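ATP-dependent DNA helicase (Mycobacterium smegmatis, PDB 5V9X) unwinds RNA:DNA hybrids in the 3'-to-5' direction, tracking along single-stranded DNA and powered by ATP hydrolysis. Local coordinates at residues N63-V67 against V235-S240; T187-V193 against A220-S226. All coordinates share one frame; numbering follows the deposited sequence.

Interaction 1 of 2, residues N63-V67 against V235-S240; sequences NNTLV and VARFLS
In the first RecA-like domain of this helicase, strand 64-68 of the central parallel sheet is covered on one face by helix 232-240, and Leu66 and Asn64 carry the contact. The axes of the two short segments approach to 9.0 Å with 138° between their directions, so the helix runs roughly against the strand, as in the alpha/beta packing of this fold. Leu66 has CG anti to its backbone N (chi1 171°), which extends the isobutyl group toward the helix. Its CD2 lies 4.1 Å from Val235 CG1 and just as close to Ala236 CB; the Leu66 and Val235 side chains cross at about a right angle. Leu239, one turn further on, turns its CD2 branch to the strand backbone and comes within 3.6 Å of Thr65 O. Thr65 itself points off the opposite face, onto Ala58 and Ile59 of helix 50-60, which places the strand between two helical layers. The polar end of the contact lies at the C-terminal end of the helix. There Ser240 OG also bonds Thr245 OG1, at the start of the neighbouring strand 245-248, while the amide of Asn64 is held at its other end by Arg222 N, which bonds OD1. Across the contact, Asn64 ND2 donates to Ser240 OG at 3.1 Å and 157°, the oxygen lying close to the amide plane.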
ATOM      1  N   ASN A  63      14.675 -25.056   2.981  1.00 63.68           N
ATOM      2  CA  ASN A  63      14.986 -23.796   2.323  1.00 64.99           C
ATOM      3  C   ASN A  63      13.954 -22.725   2.655  1.00 58.73           C
ATOM      4  O   ASN A  63      12.765 -23.009   2.819  1.00 58.75           O
ATOM      5  CB  ASN A  63      15.048 -23.985   0.807  1.00 71.07           C
ATOM      6  CG  ASN A  63      15.996 -25.090   0.394  1.00 78.10           C
ATOM      7  OD1 ASN A  63      17.148 -25.132   0.830  1.00 78.94           O
ATOM      8  ND2 ASN A  63      15.512 -26.000  -0.443  1.00 81.16           N
ATOM      9  N   ASN A  64      14.427 -21.484   2.761  1.00 48.95           N
ATOM     10  CA  ASN A  64      13.523 -20.344   2.688  1.00 45.54           C
ATOM     11  C   ASN A  64      12.807 -20.381   1.346  1.00 42.39           C
ATOM     12  O   ASN A  64      13.434 -20.596   0.305  1.00 40.87           O
ATOM     13  CB  ASN A  64      14.294 -19.031   2.849  1.00 48.43           C
ATOM     14  CG  ASN A  64      14.811 -18.816   4.264  1.00 48.70           C
ATOM     15  OD1 ASN A  64      14.735 -19.706   5.114  1.00 51.92           O
ATOM     16  ND2 ASN A  64      15.348 -17.628   4.520  1.00 42.23           N
ATOM     17  N   THR A  65      11.490 -20.192   1.367  1.00 44.46           N
ATOM     18  CA  THR A  65      10.671 -20.396   0.180  1.00 44.85           C
ATOM     19  C   THR A  65       9.730 -19.220  -0.029  1.00 46.84           C
ATOM     20  O   THR A  65       9.053 -18.787   0.908  1.00 52.97           O
ATOM     21  CB  THR A  65       9.867 -21.695   0.294  1.00 47.84           C
ATOM     22  OG1 THR A  65      10.753 -22.780   0.597  1.00 48.05           O
ATOM     23  CG2 THR A  65       9.136 -21.987  -1.010  1.00 50.53           C
ATOM     24  N   LEU A  66       9.688 -18.711  -1.257  1.00 44.09           N
ATOM     25  CA  LEU A  66       8.705 -17.719  -1.675  1.00 49.31           C
ATOM     26  C   LEU A  66       7.748 -18.380  -2.657  1.00 53.81           C
ATOM     27  O   LEU A  66       8.170 -18.845  -3.723  1.00 51.40           O
ATOM     28  CB  LEU A  66       9.375 -16.502  -2.313  1.00 50.76           C
ATOM     29  CG  LEU A  66       8.435 -15.486  -2.973  1.00 45.64           C
ATOM     30  CD1 LEU A  66       7.599 -14.748  -1.935  1.00 38.78           C
ATOM     31  CD2 LEU A  66       9.214 -14.507  -3.841  1.00 45.74           C
ATOM     32  N   VAL A  67       6.469 -18.424  -2.299  1.00 52.35           N
ATOM     33  CA  VAL A  67       5.444 -19.065  -3.113  1.00 49.97           C
ATOM     34  C   VAL A  67       4.699 -17.983  -3.884  1.00 49.57           C
ATOM     35  O   VAL A  67       4.128 -17.062  -3.289  1.00 44.21           O
ATOM     36  CB  VAL A  67       4.485 -19.899  -2.250  1.00 47.65           C
ATOM     37  CG1 VAL A  67       3.515 -20.673  -3.128  1.00 42.82           C
ATOM     38  CG2 VAL A  67       5.274 -20.843  -1.348  1.00 47.37           C
ATOM     39  N   VAL A 235      11.663  -9.503  -4.203  1.00 46.59           N
ATOM     40  CA  VAL A 235      10.804  -9.853  -3.075  1.00 43.43           C
ATOM     41  C   VAL A 235      11.426 -10.987  -2.270  1.00 46.10           C
ATOM     42  O   VAL A 235      11.359 -11.003  -1.034  1.00 46.98           O
ATOM     43  CB  VAL A 235       9.393 -10.211  -3.575  1.00 43.01           C
ATOM     44  CG1 VAL A 235       8.527 -10.695  -2.425  1.00 37.63           C
ATOM     45  CG2 VAL A 235       8.756  -9.013  -4.261  1.00 32.74           C
ATOM     46  N   ALA A 236      12.047 -11.950  -2.958  1.00 45.49           N
ATOM     47  CA  ALA A 236      12.755 -13.018  -2.261  1.00 44.61           C
ATOM     48  C   ALA A 236      13.931 -12.472  -1.463  1.00 47.39           C
ATOM     49  O   ALA A 236      14.249 -12.996  -0.388  1.00 49.58           O
ATOM     50  CB  ALA A 236      13.231 -14.071  -3.261  1.00 43.22           C
ATOM     51  N   ARG A 237      14.587 -11.425  -1.970  1.00 47.04           N
ATOM     52  CA  ARG A 237      15.659 -10.789  -1.215  1.00 43.71           C
ATOM     53  C   ARG A 237      15.120 -10.066   0.014  1.00 45.33           C
ATOM     54  O   ARG A 237      15.790 -10.024   1.053  1.00 50.50           O
ATOM     55  CB  ARG A 237      16.428  -9.819  -2.112  1.00 43.17           C
ATOM     56  CG  ARG A 237      17.782  -9.409  -1.560  1.00 46.02           C
ATOM     57  CD  ARG A 237      18.475  -8.401  -2.465  1.00 45.38           C
ATOM     58  NE  ARG A 237      17.887  -7.070  -2.355  1.00 46.10           N
ATOM     59  CZ  ARG A 237      18.157  -6.219  -1.370  1.00 50.15           C
ATOM     60  NH1 ARG A 237      19.000  -6.567  -0.406  1.00 55.49           N
ATOM     61  NH2 ARG A 237      17.584  -5.022  -1.342  1.00 44.18           N
ATOM     62  N   PHE A 238      13.920  -9.489  -0.081  1.00 37.68           N
ATOM     63  CA  PHE A 238      13.323  -8.872   1.095  1.00 39.04           C
ATOM     64  C   PHE A 238      12.992  -9.915   2.152  1.00 46.48           C
ATOM     65  O   PHE A 238      13.227  -9.692   3.345  1.00 51.30           O
ATOM     66  CB  PHE A 238      12.063  -8.093   0.717  1.00 38.07           C
ATOM     67  CG  PHE A 238      11.275  -7.621   1.908  1.00 38.64           C
ATOM     68  CD1 PHE A 238      11.644  -6.470   2.582  1.00 34.21           C
ATOM     69  CD2 PHE A 238      10.182  -8.338   2.365  1.00 43.61           C
ATOM     70  CE1 PHE A 238      10.935  -6.036   3.679  1.00 32.59           C
ATOM     71  CE2 PHE A 238       9.466  -7.909   3.469  1.00 46.95           C
ATOM     72  CZ  PHE A 238       9.848  -6.756   4.126  1.00 43.37           C
ATOM     73  N   LEU A 239      12.446 -11.059   1.729  1.00 47.84           N
ATOM     74  CA  LEU A 239      11.998 -12.072   2.678  1.00 43.96           C
ATOM     75  C   LEU A 239      13.164 -12.676   3.449  1.00 42.82           C
ATOM     76  O   LEU A 239      13.092 -12.821   4.674  1.00 44.63           O
ATOM     77  CB  LEU A 239      11.217 -13.162   1.941  1.00 41.24           C
ATOM     78  CG  LEU A 239      10.886 -14.447   2.702  1.00 40.76           C
ATOM     79  CD1 LEU A 239       9.906 -14.181   3.832  1.00 40.34           C
ATOM     80  CD2 LEU A 239      10.344 -15.502   1.753  1.00 33.40           C
ATOM     81  N   SER A 240      14.252 -13.021   2.760  1.00 42.98           N
ATOM     82  CA  SER A 240      15.338 -13.770   3.378  1.00 47.81           C
ATOM     83  C   SER A 240      16.558 -12.926   3.721  1.00 47.71           C
ATOM     84  O   SER A 240      17.405 -13.384   4.493  1.00 50.51           O
ATOM     85  CB  SER A 240      15.777 -14.918   2.466  1.00 51.76           C
ATOM     86  OG  SER A 240      14.681 -15.746   2.119  1.00 57.64           O
TER

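Interaction 2 of 2, residues T187-V193 against A220-S226; sequences TVIVDEV and AQRIGLS
Val190 N donates to Ile223 O at 2.6 Å with an N-H...O angle of 175°, the shortest and straightest of the bonds pairing strands 187-191 and 221-226. Its neighbours Val188 N to Gln221 O and Ile223 N to Val188 O are both 2.7 Å. This is the regular parallel pairing of adjacent strands in the core sheet of the first RecA-like domain. CA-H...O contacts supplement it, among them Gly224 CA to Val190 O. Leu225 N also donates to Val190 O, at 3.2 Å, continuing the pairing.

On one face, Thr187 CG2 meets Ile223 CD1 at 3.8 Å and Ile189 CG2 meets Leu225 CD1; helix 75-88 covers the two isoleucines and Leu225 through Ala79. On the other, with CG1 anti to the backbone N (chi1 170°), the second branch of Val188, CG2, lies beside that N and reaches Ala220 CB at 3.7 Å. Arg222 extends from that same face to salt bridges with Asp213 and Glu210.

Residues 191-194, Asp-Glu-Val-His, fit the DEAD/DEAH box (Walker B) of this helicase family. Asp191 lays its carboxylate against Leu225, OD1 3.5 Å from CB, while OD2 bonds Tyr102 OH. Beyond it the chain turns, and Val193 N donates to Leu225 O at 3.1 Å. The side chain of Glu192 comes, nearest atom to nearest atom, within about 3 Å of the magnesium ion and of the bound ATP analogue. The strand pair, continued by the Val193 N to Leu225 O bond, probably helps to position the turn that brings Glu192 to the nucleotide site.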
ATOM      1  N   THR A 187       9.786 -21.837  12.292  1.00 47.46           N
ATOM      2  CA  THR A 187       9.254 -21.407  11.009  1.00 45.98           C
ATOM      3  C   THR A 187       8.673 -20.007  11.144  1.00 49.59           C
ATOM      4  O   THR A 187       8.081 -19.666  12.172  1.00 58.43           O
ATOM      5  CB  THR A 187       8.172 -22.378  10.499  1.00 46.78           C
ATOM      6  OG1 THR A 187       8.711 -23.703  10.415  1.00 49.31           O
ATOM      7  CG2 THR A 187       7.659 -21.961   9.126  1.00 43.39           C
ATOM      8  N   VAL A 188       8.855 -19.197  10.103  1.00 43.56           N
ATOM      9  CA  VAL A 188       8.269 -17.864  10.022  1.00 42.09           C
ATOM     10  C   VAL A 188       7.586 -17.731   8.669  1.00 49.75           C
ATOM     11  O   VAL A 188       8.249 -17.783   7.626  1.00 55.99           O
ATOM     12  CB  VAL A 188       9.317 -16.754  10.209  1.00 42.48           C
ATOM     13  CG1 VAL A 188       8.710 -15.399   9.882  1.00 38.44           C
ATOM     14  CG2 VAL A 188       9.850 -16.766  11.632  1.00 48.25           C
ATOM     15  N   ILE A 189       6.267 -17.559   8.686  1.00 46.56           N
ATOM     16  CA  ILE A 189       5.478 -17.355   7.479  1.00 40.66           C
ATOM     17  C   ILE A 189       5.161 -15.871   7.365  1.00 41.73           C
ATOM     18  O   ILE A 189       4.624 -15.271   8.306  1.00 44.06           O
ATOM     19  CB  ILE A 189       4.188 -18.193   7.503  1.00 36.02           C
ATOM     20  CG1 ILE A 189       4.507 -19.666   7.772  1.00 33.24           C
ATOM     21  CG2 ILE A 189       3.427 -18.041   6.193  1.00 31.67           C
ATOM     22  CD1 ILE A 189       3.279 -20.547   7.865  1.00 31.91           C
ATOM     23  N   VAL A 190       5.502 -15.275   6.229  1.00 41.61           N
ATOM     24  CA  VAL A 190       5.201 -13.880   5.942  1.00 40.54           C
ATOM     25  C   VAL A 190       4.206 -13.879   4.791  1.00 42.59           C
ATOM     26  O   VAL A 190       4.589 -13.959   3.618  1.00 46.49           O
ATOM     27  CB  VAL A 190       6.457 -13.069   5.608  1.00 40.70           C
ATOM     28  CG1 VAL A 190       6.083 -11.639   5.243  1.00 36.99           C
ATOM     29  CG2 VAL A 190       7.421 -13.081   6.783  1.00 41.68           C
ATOM     30  N   ASP A 191       2.923 -13.800   5.129  1.00 40.27           N
ATOM     31  CA  ASP A 191       1.861 -13.808   4.133  1.00 41.04           C
ATOM     32  C   ASP A 191       1.713 -12.427   3.508  1.00 38.54           C
ATOM     33  O   ASP A 191       1.918 -11.403   4.163  1.00 46.98           O
ATOM     34  CB  ASP A 191       0.544 -14.238   4.770  1.00 44.85           C
ATOM     35  CG  ASP A 191      -0.402 -14.884   3.784  1.00 49.10           C
ATOM     36  OD1 ASP A 191      -0.242 -14.661   2.566  1.00 49.75           O
ATOM     37  OD2 ASP A 191      -1.309 -15.617   4.232  1.00 49.83           O
ATOM     38  N   GLU A 192       1.344 -12.413   2.229  1.00 40.83           N
ATOM     39  CA  GLU A 192       1.167 -11.178   1.467  1.00 47.01           C
ATOM     40  C   GLU A 192       2.418 -10.305   1.548  1.00 47.76           C
ATOM     41  O   GLU A 192       2.360  -9.112   1.854  1.00 47.01           O
ATOM     42  CB  GLU A 192      -0.072 -10.414   1.938  1.00 49.78           C
ATOM     43  CG  GLU A 192      -1.325 -11.269   2.062  1.00 51.22           C
ATOM     44  CD  GLU A 192      -1.738 -11.914   0.752  1.00 56.02           C
ATOM     45  OE1 GLU A 192      -1.369 -11.391  -0.323  1.00 58.12           O
ATOM     46  OE2 GLU A 192      -2.437 -12.951   0.799  1.00 57.33           O
ATOM     47  N   VAL A 193       3.567 -10.922   1.261  1.00 49.93           N
ATOM     48  CA  VAL A 193       4.852 -10.259   1.446  1.00 48.60           C
ATOM     49  C   VAL A 193       5.016  -9.055   0.523  1.00 48.51           C
ATOM     50  O   VAL A 193       5.804  -8.149   0.823  1.00 52.36           O
ATOM     51  CB  VAL A 193       5.987 -11.286   1.254  1.00 44.67           C
ATOM     52  CG1 VAL A 193       5.990 -11.822  -0.168  1.00 44.03           C
ATOM     53  CG2 VAL A 193       7.339 -10.689   1.624  1.00 45.89           C
ATOM     54  N   ALA A 220      15.228 -18.859  11.965  1.00 47.97           N
ATOM     55  CA  ALA A 220      14.056 -19.604  11.538  1.00 41.52           C
ATOM     56  C   ALA A 220      13.963 -19.654  10.018  1.00 42.48           C
ATOM     57  O   ALA A 220      14.474 -18.784   9.308  1.00 45.00           O
ATOM     58  CB  ALA A 220      12.788 -18.976  12.116  1.00 40.24           C
ATOM     59  N   GLN A 221      13.307 -20.699   9.525  1.00 44.94           N
ATOM     60  CA  GLN A 221      12.983 -20.797   8.111  1.00 45.83           C
ATOM     61  C   GLN A 221      11.900 -19.782   7.764  1.00 50.63           C
ATOM     62  O   GLN A 221      10.900 -19.661   8.481  1.00 55.00           O
ATOM     63  CB  GLN A 221      12.515 -22.215   7.785  1.00 40.64           C
ATOM     64  CG  GLN A 221      12.172 -22.464   6.331  1.00 42.94           C
ATOM     65  CD  GLN A 221      11.603 -23.854   6.109  1.00 44.31           C
ATOM     66  OE1 GLN A 221      10.832 -24.358   6.926  1.00 47.11           O
ATOM     67  NE2 GLN A 221      11.987 -24.482   5.006  1.00 43.45           N
ATOM     68  N   ARG A 222      12.098 -19.047   6.672  1.00 49.16           N
ATOM     69  CA  ARG A 222      11.195 -17.974   6.273  1.00 44.76           C
ATOM     70  C   ARG A 222      10.430 -18.370   5.018  1.00 45.33           C
ATOM     71  O   ARG A 222      11.034 -18.770   4.017  1.00 47.99           O
ATOM     72  CB  ARG A 222      11.963 -16.672   6.037  1.00 35.64           C
ATOM     73  CG  ARG A 222      12.660 -16.147   7.277  1.00 34.61           C
ATOM     74  CD  ARG A 222      13.307 -14.800   7.024  1.00 34.59           C
ATOM     75  NE  ARG A 222      14.098 -14.360   8.165  1.00 43.31           N
ATOM     76  CZ  ARG A 222      14.730 -13.193   8.234  1.00 48.69           C
ATOM     77  NH1 ARG A 222      14.665 -12.338   7.223  1.00 48.31           N
ATOM     78  NH2 ARG A 222      15.428 -12.881   9.320  1.00 51.08           N
ATOM     79  N   ILE A 223       9.107 -18.243   5.070  1.00 44.21           N
ATOM     80  CA  ILE A 223       8.227 -18.596   3.961  1.00 47.36           C
ATOM     81  C   ILE A 223       7.374 -17.383   3.616  1.00 50.37           C
ATOM     82  O   ILE A 223       6.742 -16.792   4.498  1.00 56.63           O
ATOM     83  CB  ILE A 223       7.341 -19.808   4.302  1.00 48.79           C
ATOM     84  CG1 ILE A 223       8.211 -21.018   4.653  1.00 55.48           C
ATOM     85  CG2 ILE A 223       6.409 -20.130   3.143  1.00 45.64           C
ATOM     86  CD1 ILE A 223       7.462 -22.124   5.365  1.00 55.33           C
ATOM     87  N   GLY A 224       7.359 -17.016   2.338  1.00 48.72           N
ATOM     88  CA  GLY A 224       6.585 -15.884   1.868  1.00 47.68           C
ATOM     89  C   GLY A 224       5.536 -16.312   0.861  1.00 52.22           C
ATOM     90  O   GLY A 224       5.736 -17.258   0.094  1.00 55.07           O
ATOM     91  N   LEU A 225       4.410 -15.599   0.865  1.00 48.23           N
ATOM     92  CA  LEU A 225       3.267 -15.913   0.020  1.00 43.98           C
ATOM     93  C   LEU A 225       2.736 -14.637  -0.614  1.00 42.33           C
ATOM     94  O   LEU A 225       2.630 -13.606   0.054  1.00 43.47           O
ATOM     95  CB  LEU A 225       2.149 -16.585   0.827  1.00 45.64           C
ATOM     96  CG  LEU A 225       2.563 -17.713   1.771  1.00 43.18           C
ATOM     97  CD1 LEU A 225       1.409 -18.114   2.674  1.00 38.54           C
ATOM     98  CD2 LEU A 225       3.061 -18.900   0.973  1.00 44.44           C
ATOM     99  N   SER A 226       2.404 -14.711  -1.901  1.00 40.87           N
ATOM    100  CA  SER A 226       1.776 -13.594  -2.596  1.00 44.03           C
ATOM    101  C   SER A 226       1.386 -14.023  -4.001  1.00 49.08           C
ATOM    102  O   SER A 226       2.119 -14.769  -4.655  1.00 57.33           O
ATOM    103  CB  SER A 226       2.703 -12.373  -2.668  1.00 41.23           C
ATOM    104  OG  SER A 226       2.091 -11.321  -3.395  1.00 39.38           O
TER
HETATM  105  O   HOH W   1       7.551 -25.066   7.616  1.00 41.79           O

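How the interactions relate
From the N terminus, strand 64-68 comes first, and strand 187-191 only after three other strands of the sheet; interaction 2 closes a short, largely helical connection of 26 residues when 221-226 pairs beside it. After a short loop the chain enters helix 232-240, and interaction 1 closes the longer excursion of 167 residues, which encloses all of interaction 2. The contacts have centres about 7 Å apart and touch through strand 221-226, which lies between 187-191 and 64-68 in the sheet: Val67 N is 2.8 Å from Gly224 O, a probable hydrogen bond. Helix 232-240 bridges both contacts, since Val235 CG1 packs 3.6 Å from Val193 CG1. Together they join three neighbouring strands and one covering helix.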